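Local coordinates for protein ferredoxin--NADP reductase, apicoplast (Plasmodium falciparum, PDB 3JQQ) that uses FAD to pass electrons between ferredoxin and NADP(H) in the malaria parasite's apicoplast, a step that may serve isoprenoid precursor biosynthesis, at residues L9-V12 with K13-L16; V217-E220 with D221-L224; Q260-I263 with Y264-T268. The protein carries 1 engineered substitution. All coordinates share one frame; numbering follows the deposited sequence.

Interaction 1. Residues L9-V12 with K13-L16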
# COMPACT_ATOMS: atom_id res chain seq x y z
N LEU B 9 0.63 24.38 10.07
CA LEU B 9 0.80 25.78 9.69
C LEU B 9 0.08 26.01 8.37
O LEU B 9 -0.56 27.04 8.18
CB LEU B 9 2.28 26.12 9.55
CG LEU B 9 2.97 26.77 10.76
CD1 LEU B 9 2.52 26.11 12.05
CD2 LEU B 9 4.48 26.72 10.62
N TYR B 10 0.20 25.05 7.47
CA TYR B 10 -0.49 25.10 6.20
C TYR B 10 -1.45 23.93 6.07
O TYR B 10 -1.11 22.79 6.39
CB TYR B 10 0.51 25.15 5.04
CG TYR B 10 1.39 26.36 5.12
CD1 TYR B 10 2.67 26.27 5.65
CD2 TYR B 10 0.94 27.61 4.71
CE1 TYR B 10 3.48 27.39 5.74
CE2 TYR B 10 1.74 28.73 4.81
CZ TYR B 10 3.01 28.61 5.32
OH TYR B 10 3.81 29.73 5.42
N THR B 11 -2.65 24.23 5.60
CA THR B 11 -3.71 23.24 5.52
C THR B 11 -4.26 23.21 4.10
O THR B 11 -3.79 23.93 3.22
CB THR B 11 -4.85 23.58 6.48
OG1 THR B 11 -5.55 24.74 6.02
CG2 THR B 11 -4.31 23.83 7.88
N VAL B 12 -5.26 22.36 3.89
CA VAL B 12 -5.91 22.28 2.60
C VAL B 12 -6.66 23.58 2.34
O VAL B 12 -6.97 23.92 1.19
CB VAL B 12 -6.90 21.11 2.54
CG1 VAL B 12 -7.02 20.58 1.12
CG2 VAL B 12 -6.44 20.00 3.48
N LYS B 13 -6.95 24.31 3.42
CA LYS B 13 -7.65 25.59 3.32
C LYS B 13 -6.70 26.72 2.93
O LYS B 13 -7.05 27.58 2.12
CB LYS B 13 -8.34 25.94 4.64
CG LYS B 13 -9.56 25.08 4.95
CD LYS B 13 -10.30 25.59 6.19
CE LYS B 13 -9.36 25.66 7.39
NZ LYS B 13 -10.03 26.21 8.61
N ASN B 14 -5.51 26.72 3.52
CA ASN B 14 -4.47 27.69 3.14
C ASN B 14 -3.15 27.01 2.79
O ASN B 14 -2.21 27.05 3.58
CB ASN B 14 -4.26 28.73 4.25
CG ASN B 14 -3.51 28.17 5.45
OD1 ASN B 14 -3.68 27.01 5.82
ND2 ASN B 14 -2.68 29.00 6.07
N PRO B 15 -3.07 26.40 1.60
CA PRO B 15 -1.83 25.74 1.21
C PRO B 15 -0.76 26.77 0.85
O PRO B 15 -1.08 27.87 0.41
CB PRO B 15 -2.24 24.95 -0.03
CG PRO B 15 -3.33 25.75 -0.63
CD PRO B 15 -4.08 26.37 0.52
N LEU B 16 0.51 26.41 1.06
CA LEU B 16 1.62 27.29 0.71
C LEU B 16 2.05 27.07 -0.74
O LEU B 16 2.37 25.95 -1.14
CB LEU B 16 2.81 27.06 1.65
CG LEU B 16 4.05 27.91 1.37
CD1 LEU B 16 3.74 29.39 1.47
CD2 LEU B 16 5.19 27.54 2.32
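One face of the Tyr10 ring is covered by Leu16, whose CB stands 3.6 Å from the ring centroid and only 12° off the ring normal, a CH-pi contact over the middle of the ring. Both Leu16 methyls continue along the ring, CD2 toward CE1 and CD1 toward CE2. At the ring's edge, close to its plane, the backbone O of Asn14 lies 3.4 Å from Tyr10 CD2. The polar half of the turn is organised by the Asn14 amide. Its chi1 of 74° sets CG between the backbone N and carbonyl carbon, which directs OD1 back over the turn to Thr11. There OD1 accepts two bonds, from Thr11 N at 3.0 Å and from Thr11 OG1 at 2.9 Å; the backbone donor stands 36° out of the amide's carbonyl plane, the hydroxyl closer to it. The Thr11 hydroxyl is thus held between Asn14 OD1, to which it donates, and Lys13 N, from which OG1 accepts at 3.0 Å. Lys13 itself is an FAD-binding residue. The turn leads into strand 16-25 of the antiparallel sheet of the FAD-binding domain, and Leu9 with Tyr10 forms a classic beta bulge opposite Gly155 on strand 150-157.

Interaction 2. Residues V217-E220 with D221-L224. With A2P (adenosine-2'-5'-diphosphate), chain J.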
# COMPACT_ATOMS: atom_id res chain seq x y z
N VAL B 217 15.06 -2.79 -0.58
CA VAL B 217 14.68 -2.29 -1.89
C VAL B 217 14.76 -3.46 -2.87
O VAL B 217 15.21 -4.54 -2.51
CB VAL B 217 15.59 -1.14 -2.36
CG1 VAL B 217 15.33 0.11 -1.53
CG2 VAL B 217 17.06 -1.55 -2.28
N TYR B 218 14.31 -3.24 -4.10
CA TYR B 218 14.29 -4.31 -5.10
C TYR B 218 15.69 -4.79 -5.50
O TYR B 218 15.97 -5.99 -5.47
CB TYR B 218 13.50 -3.88 -6.34
CG TYR B 218 13.44 -4.95 -7.41
CD1 TYR B 218 12.64 -6.07 -7.26
CD2 TYR B 218 14.20 -4.84 -8.57
CE1 TYR B 218 12.59 -7.06 -8.23
CE2 TYR B 218 14.15 -5.82 -9.55
CZ TYR B 218 13.35 -6.92 -9.38
OH TYR B 218 13.29 -7.90 -10.34
N ASN B 219 16.54 -3.85 -5.90
CA ASN B 219 17.92 -4.14 -6.26
C ASN B 219 18.81 -2.93 -6.01
O ASN B 219 18.34 -1.91 -5.50
CB ASN B 219 18.02 -4.61 -7.71
CG ASN B 219 17.52 -3.56 -8.69
OD1 ASN B 219 17.31 -2.40 -8.33
ND2 ASN B 219 17.32 -3.96 -9.94
N GLU B 220 20.09 -3.03 -6.36
CA GLU B 220 21.04 -1.94 -6.14
C GLU B 220 20.61 -0.62 -6.80
O GLU B 220 20.79 0.46 -6.24
CB GLU B 220 22.44 -2.32 -6.64
CG GLU B 220 23.07 -3.52 -5.95
CD GLU B 220 22.66 -4.85 -6.58
OE1 GLU B 220 21.63 -4.89 -7.29
OE2 GLU B 220 23.38 -5.85 -6.36
N ASP B 221 20.05 -0.72 -8.00
CA ASP B 221 19.64 0.47 -8.75
C ASP B 221 18.38 1.11 -8.17
O ASP B 221 17.96 2.17 -8.62
CB ASP B 221 19.44 0.14 -10.23
CG ASP B 221 20.75 0.05 -10.99
OD1 ASP B 221 21.81 -0.10 -10.35
OD2 ASP B 221 20.71 0.11 -12.24
N SER B 222 17.79 0.45 -7.17
CA SER B 222 16.56 0.95 -6.56
C SER B 222 16.81 1.66 -5.24
O SER B 222 15.88 2.19 -4.63
CB SER B 222 15.55 -0.19 -6.38
OG SER B 222 15.17 -0.75 -7.63
N ILE B 223 18.06 1.67 -4.79
CA ILE B 223 18.42 2.39 -3.57
C ILE B 223 18.21 3.88 -3.78
O ILE B 223 18.83 4.50 -4.64
CB ILE B 223 19.88 2.14 -3.16
CG1 ILE B 223 20.14 0.65 -2.96
CG2 ILE B 223 20.22 2.92 -1.90
CD1 ILE B 223 21.60 0.31 -2.81
N LEU B 224 17.32 4.46 -2.99
CA LEU B 224 17.07 5.89 -3.05
C LEU B 224 18.12 6.63 -2.24
O LEU B 224 18.48 6.21 -1.14
CB LEU B 224 15.66 6.19 -2.54
CG LEU B 224 14.58 5.38 -3.28
CD1 LEU B 224 13.19 5.67 -2.73
CD2 LEU B 224 14.65 5.65 -4.77
P1 A2P J . 8.97 -6.65 -3.61
O1P A2P J . 8.67 -8.08 -3.21
O2P A2P J . 7.75 -5.77 -3.72
O3P A2P J . 9.94 -6.53 -4.76
P2 A2P J . 8.06 -0.50 -2.81
O4P A2P J . 8.25 0.67 -1.87
O5P A2P J . 6.63 -0.98 -2.93
O6P A2P J . 8.79 -0.36 -4.12
O5' A2P J . 8.82 -1.71 -2.07
C5' A2P J . 10.04 -1.48 -1.38
C4' A2P J . 10.67 -2.81 -1.00
O4' A2P J . 9.93 -3.42 0.06
C3' A2P J . 10.66 -3.79 -2.17
O3' A2P J . 11.91 -4.48 -2.20
C2' A2P J . 9.56 -4.77 -1.83
O2' A2P J . 9.80 -6.07 -2.36
C1' A2P J . 9.69 -4.78 -0.32
N9 A2P J . 8.53 -5.42 0.34
C8 A2P J . 7.39 -5.84 -0.25
N7 A2P J . 6.55 -6.41 0.65
C5 A2P J . 7.16 -6.37 1.85
C6 A2P J . 6.84 -6.79 3.23
N6 A2P J . 5.66 -7.40 3.53
N1 A2P J . 7.76 -6.56 4.20
C2 A2P J . 8.93 -5.96 3.93
N3 A2P J . 9.28 -5.55 2.70
C4 A2P J . 8.46 -5.72 1.64
O HOH W 1 20.57 -3.06 -9.84
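With chi1 at 60°, Asn219 folds its amide back over its own main chain and turns OD1 forward to Ser222, whose OG is anti to its own carbonyl carbon (chi1 -62°). The two meet in a hydrogen bond from Ser222 OG to Asn219 OD1 of 2.8 Å, with the donor well above the amide's carbonyl plane. The backbone closes the same turn: Ser222 N donates to Asn219 O at 2.9 Å with an N-H...O angle of 152°, as expected of the short 3-10 segment here, and a weak bond from Ile223 N to Glu220 O follows it. Asn219 holds Ser222 through both its main chain and its side chain. On the apolar side Val217 CG2 touches Ile223 CG1 at 3.8 Å, the two side chains crossing at about a right angle. Val217 and Tyr218 line the nucleotide pocket, where O3P of the bound adenosine-2'-5'-diphosphate lies at the edge of the Tyr218 ring, 3.7 Å from CD1. Asn30 O accepts from Asn219 ND2, and Asn30 N donates to Asp221 OD2. The turn joins strand 211-217 of the parallel sheet to helix 226-235, and Ile223 packs on Tyr244 and Phe246 of neighbouring strand 240-246.

Interaction 3. Residues Q260-I263 with Y264-T268. With A2P (adenosine-2'-5'-diphosphate), chain J.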
# COMPACT_ATOMS: atom_id res chain seq x y z
N GLN B 260 12.78 -7.46 7.57
CA GLN B 260 12.58 -8.05 8.89
C GLN B 260 13.26 -9.40 9.03
O GLN B 260 13.70 -9.77 10.11
CB GLN B 260 11.09 -8.23 9.21
CG GLN B 260 10.16 -7.24 8.55
CD GLN B 260 9.80 -7.65 7.14
OE1 GLN B 260 8.97 -8.54 6.93
NE2 GLN B 260 10.40 -6.98 6.17
N ASP B 261 13.32 -10.14 7.93
CA ASP B 261 13.88 -11.49 7.94
C ASP B 261 15.39 -11.42 8.11
O ASP B 261 16.00 -12.25 8.79
CB ASP B 261 13.52 -12.23 6.66
CG ASP B 261 12.02 -12.41 6.48
OD1 ASP B 261 11.49 -12.04 5.42
OD2 ASP B 261 11.37 -12.92 7.41
N GLU B 262 15.99 -10.41 7.49
CA GLU B 262 17.41 -10.13 7.64
C GLU B 262 17.68 -9.83 9.10
O GLU B 262 18.64 -10.34 9.69
CB GLU B 262 17.79 -8.92 6.79
CG GLU B 262 19.06 -9.09 5.98
CD GLU B 262 20.23 -9.57 6.81
OE1 GLU B 262 20.85 -10.59 6.43
OE2 GLU B 262 20.53 -8.93 7.84
N ILE B 263 16.83 -9.00 9.68
CA ILE B 263 16.94 -8.63 11.08
C ILE B 263 16.73 -9.84 11.98
O ILE B 263 17.44 -10.01 12.98
CB ILE B 263 15.95 -7.51 11.44
CG1 ILE B 263 16.31 -6.23 10.67
CG2 ILE B 263 15.96 -7.25 12.94
CD1 ILE B 263 15.33 -5.10 10.88
N TYR B 264 15.77 -10.70 11.63
CA TYR B 264 15.54 -11.92 12.41
C TYR B 264 16.72 -12.88 12.26
O TYR B 264 17.01 -13.66 13.17
CB TYR B 264 14.23 -12.60 12.01
CG TYR B 264 13.82 -13.70 12.98
CD1 TYR B 264 13.07 -13.41 14.11
CD2 TYR B 264 14.21 -15.02 12.77
CE1 TYR B 264 12.70 -14.41 15.00
CE2 TYR B 264 13.84 -16.02 13.66
CZ TYR B 264 13.08 -15.71 14.77
OH TYR B 264 12.72 -16.70 15.65
N LYS B 265 17.38 -12.82 11.11
CA LYS B 265 18.56 -13.64 10.87
C LYS B 265 19.66 -13.28 11.86
O LYS B 265 20.36 -14.16 12.37
CB LYS B 265 19.07 -13.42 9.44
CG LYS B 265 20.02 -14.49 8.94
CD LYS B 265 20.62 -14.09 7.60
CE LYS B 265 21.09 -15.31 6.81
NZ LYS B 265 22.09 -16.12 7.56
N ARG B 266 19.81 -11.99 12.15
CA ARG B 266 20.74 -11.54 13.17
C ARG B 266 20.03 -10.85 14.33
O ARG B 266 20.30 -9.68 14.63
CB ARG B 266 21.84 -10.65 12.60
CG ARG B 266 21.43 -9.80 11.40
CD ARG B 266 22.61 -8.95 10.95
NE ARG B 266 22.66 -8.75 9.50
CZ ARG B 266 23.76 -8.42 8.83
NH1 ARG B 266 24.90 -8.26 9.47
NH2 ARG B 266 23.71 -8.26 7.51
N LYS B 267 19.12 -11.56 14.98
CA LYS B 267 18.30 -10.97 16.03
C LYS B 267 19.05 -10.68 17.33
O LYS B 267 18.74 -9.71 18.03
CB LYS B 267 17.03 -11.79 16.29
CG LYS B 267 17.26 -13.15 16.94
CD LYS B 267 15.93 -13.82 17.24
CE LYS B 267 16.11 -15.15 17.96
NZ LYS B 267 16.79 -16.16 17.11
N THR B 268 20.04 -11.51 17.67
CA THR B 268 20.81 -11.30 18.89
C THR B 268 21.63 -10.01 18.84
O THR B 268 21.71 -9.27 19.82
CB THR B 268 21.72 -12.50 19.23
OG1 THR B 268 22.34 -12.99 18.03
CG2 THR B 268 20.92 -13.62 19.87
P1 A2P J . 8.97 -6.65 -3.61
O1P A2P J . 8.67 -8.08 -3.21
O2P A2P J . 7.75 -5.77 -3.72
O3P A2P J . 9.94 -6.53 -4.76
P2 A2P J . 8.06 -0.50 -2.81
O4P A2P J . 8.25 0.67 -1.87
O5P A2P J . 6.63 -0.98 -2.93
O6P A2P J . 8.79 -0.36 -4.12
O5' A2P J . 8.82 -1.71 -2.07
C5' A2P J . 10.04 -1.48 -1.38
C4' A2P J . 10.67 -2.81 -1.00
O4' A2P J . 9.93 -3.42 0.06
C3' A2P J . 10.66 -3.79 -2.17
O3' A2P J . 11.91 -4.48 -2.20
C2' A2P J . 9.56 -4.77 -1.83
O2' A2P J . 9.80 -6.07 -2.36
C1' A2P J . 9.69 -4.78 -0.32
N9 A2P J . 8.53 -5.42 0.34
C8 A2P J . 7.39 -5.84 -0.25
N7 A2P J . 6.55 -6.41 0.65
C5 A2P J . 7.16 -6.37 1.85
C6 A2P J . 6.84 -6.79 3.23
N6 A2P J . 5.66 -7.40 3.53
N1 A2P J . 7.76 -6.56 4.20
C2 A2P J . 8.93 -5.96 3.93
N3 A2P J . 9.28 -5.55 2.70
C4 A2P J . 8.46 -5.72 1.64
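The end of helix 259-265, which borders the NADP(H) site, is tied down by a salt bridge one helical turn long, from Glu262 to Arg266. Arg266 is the first residue to leave helical backbone angles and also occupies the N-cap position of helix 267-276, so the bridge ties helix 259-265 to the residue at the junction of the two helices. Glu262 OE2 receives Arg266 NE at 2.7 Å with a nearly straight N-H...O angle of 168°. The oxygen uses its syn lone pair and lies in the guanidinium plane, meeting that group at its edge. A second, weak bond comes from Arg266 NH2 to the same oxygen at 3.3 Å. Both donors therefore converge on OE2 instead of pairing with the two oxygens separately, and the carboxylate and guanidinium planes stand 69° apart. A bend at chi2 of Glu262 (-51°) brings its carboxylate back toward the second segment, where OE1 lies 3.7 Å from Lys265 CD in the aliphatic part of that lysine.

Beneath the side chains the helical ladder continues with Tyr264 N to Gln260 O at 2.7 Å, Lys265 N to Asp261 O at 2.8 Å and Arg266 N to Glu262 O at 3.2 Å. The last of these ties the same two residues through their main chains as well. Within 264-268, Lys267 CD rests over one face of the Tyr264 ring, 4.0 Å above its plane and displaced toward the rim. Gln260, at the opposite end of the segment pair, belongs to the pocket of adenosine-2'-5'-diphosphate. Asp261 forms a salt bridge with Lys292 and also bonds Ser256 of the second subunit. Tyr264 and Lys267 pack on Ile296 of helix 289-298, while Glu262 and Arg266 lie against Val245 and His243 of strand 240-246.

In the fold
The three contacts follow one another along the chain without overlap. Interaction 1 belongs to the antiparallel-sheet, FAD-binding part and lies on the opposite side of the chain's centre from the others, its centre about 34 Å from that of interaction 2 and about 42 Å from that of interaction 3. Interactions 2 and 3 share the NAD-binding domain, with centres about 20 Å and nearest atoms about 9 Å apart. Both contribute residues to the pocket of the same bound adenosine-2'-5'-diphosphate and both pack on strand 240-246, at an outer position of the parallel sheet. The spacing thus follows the two-domain plan of the reductase, although residues of both domains line the ligand sites.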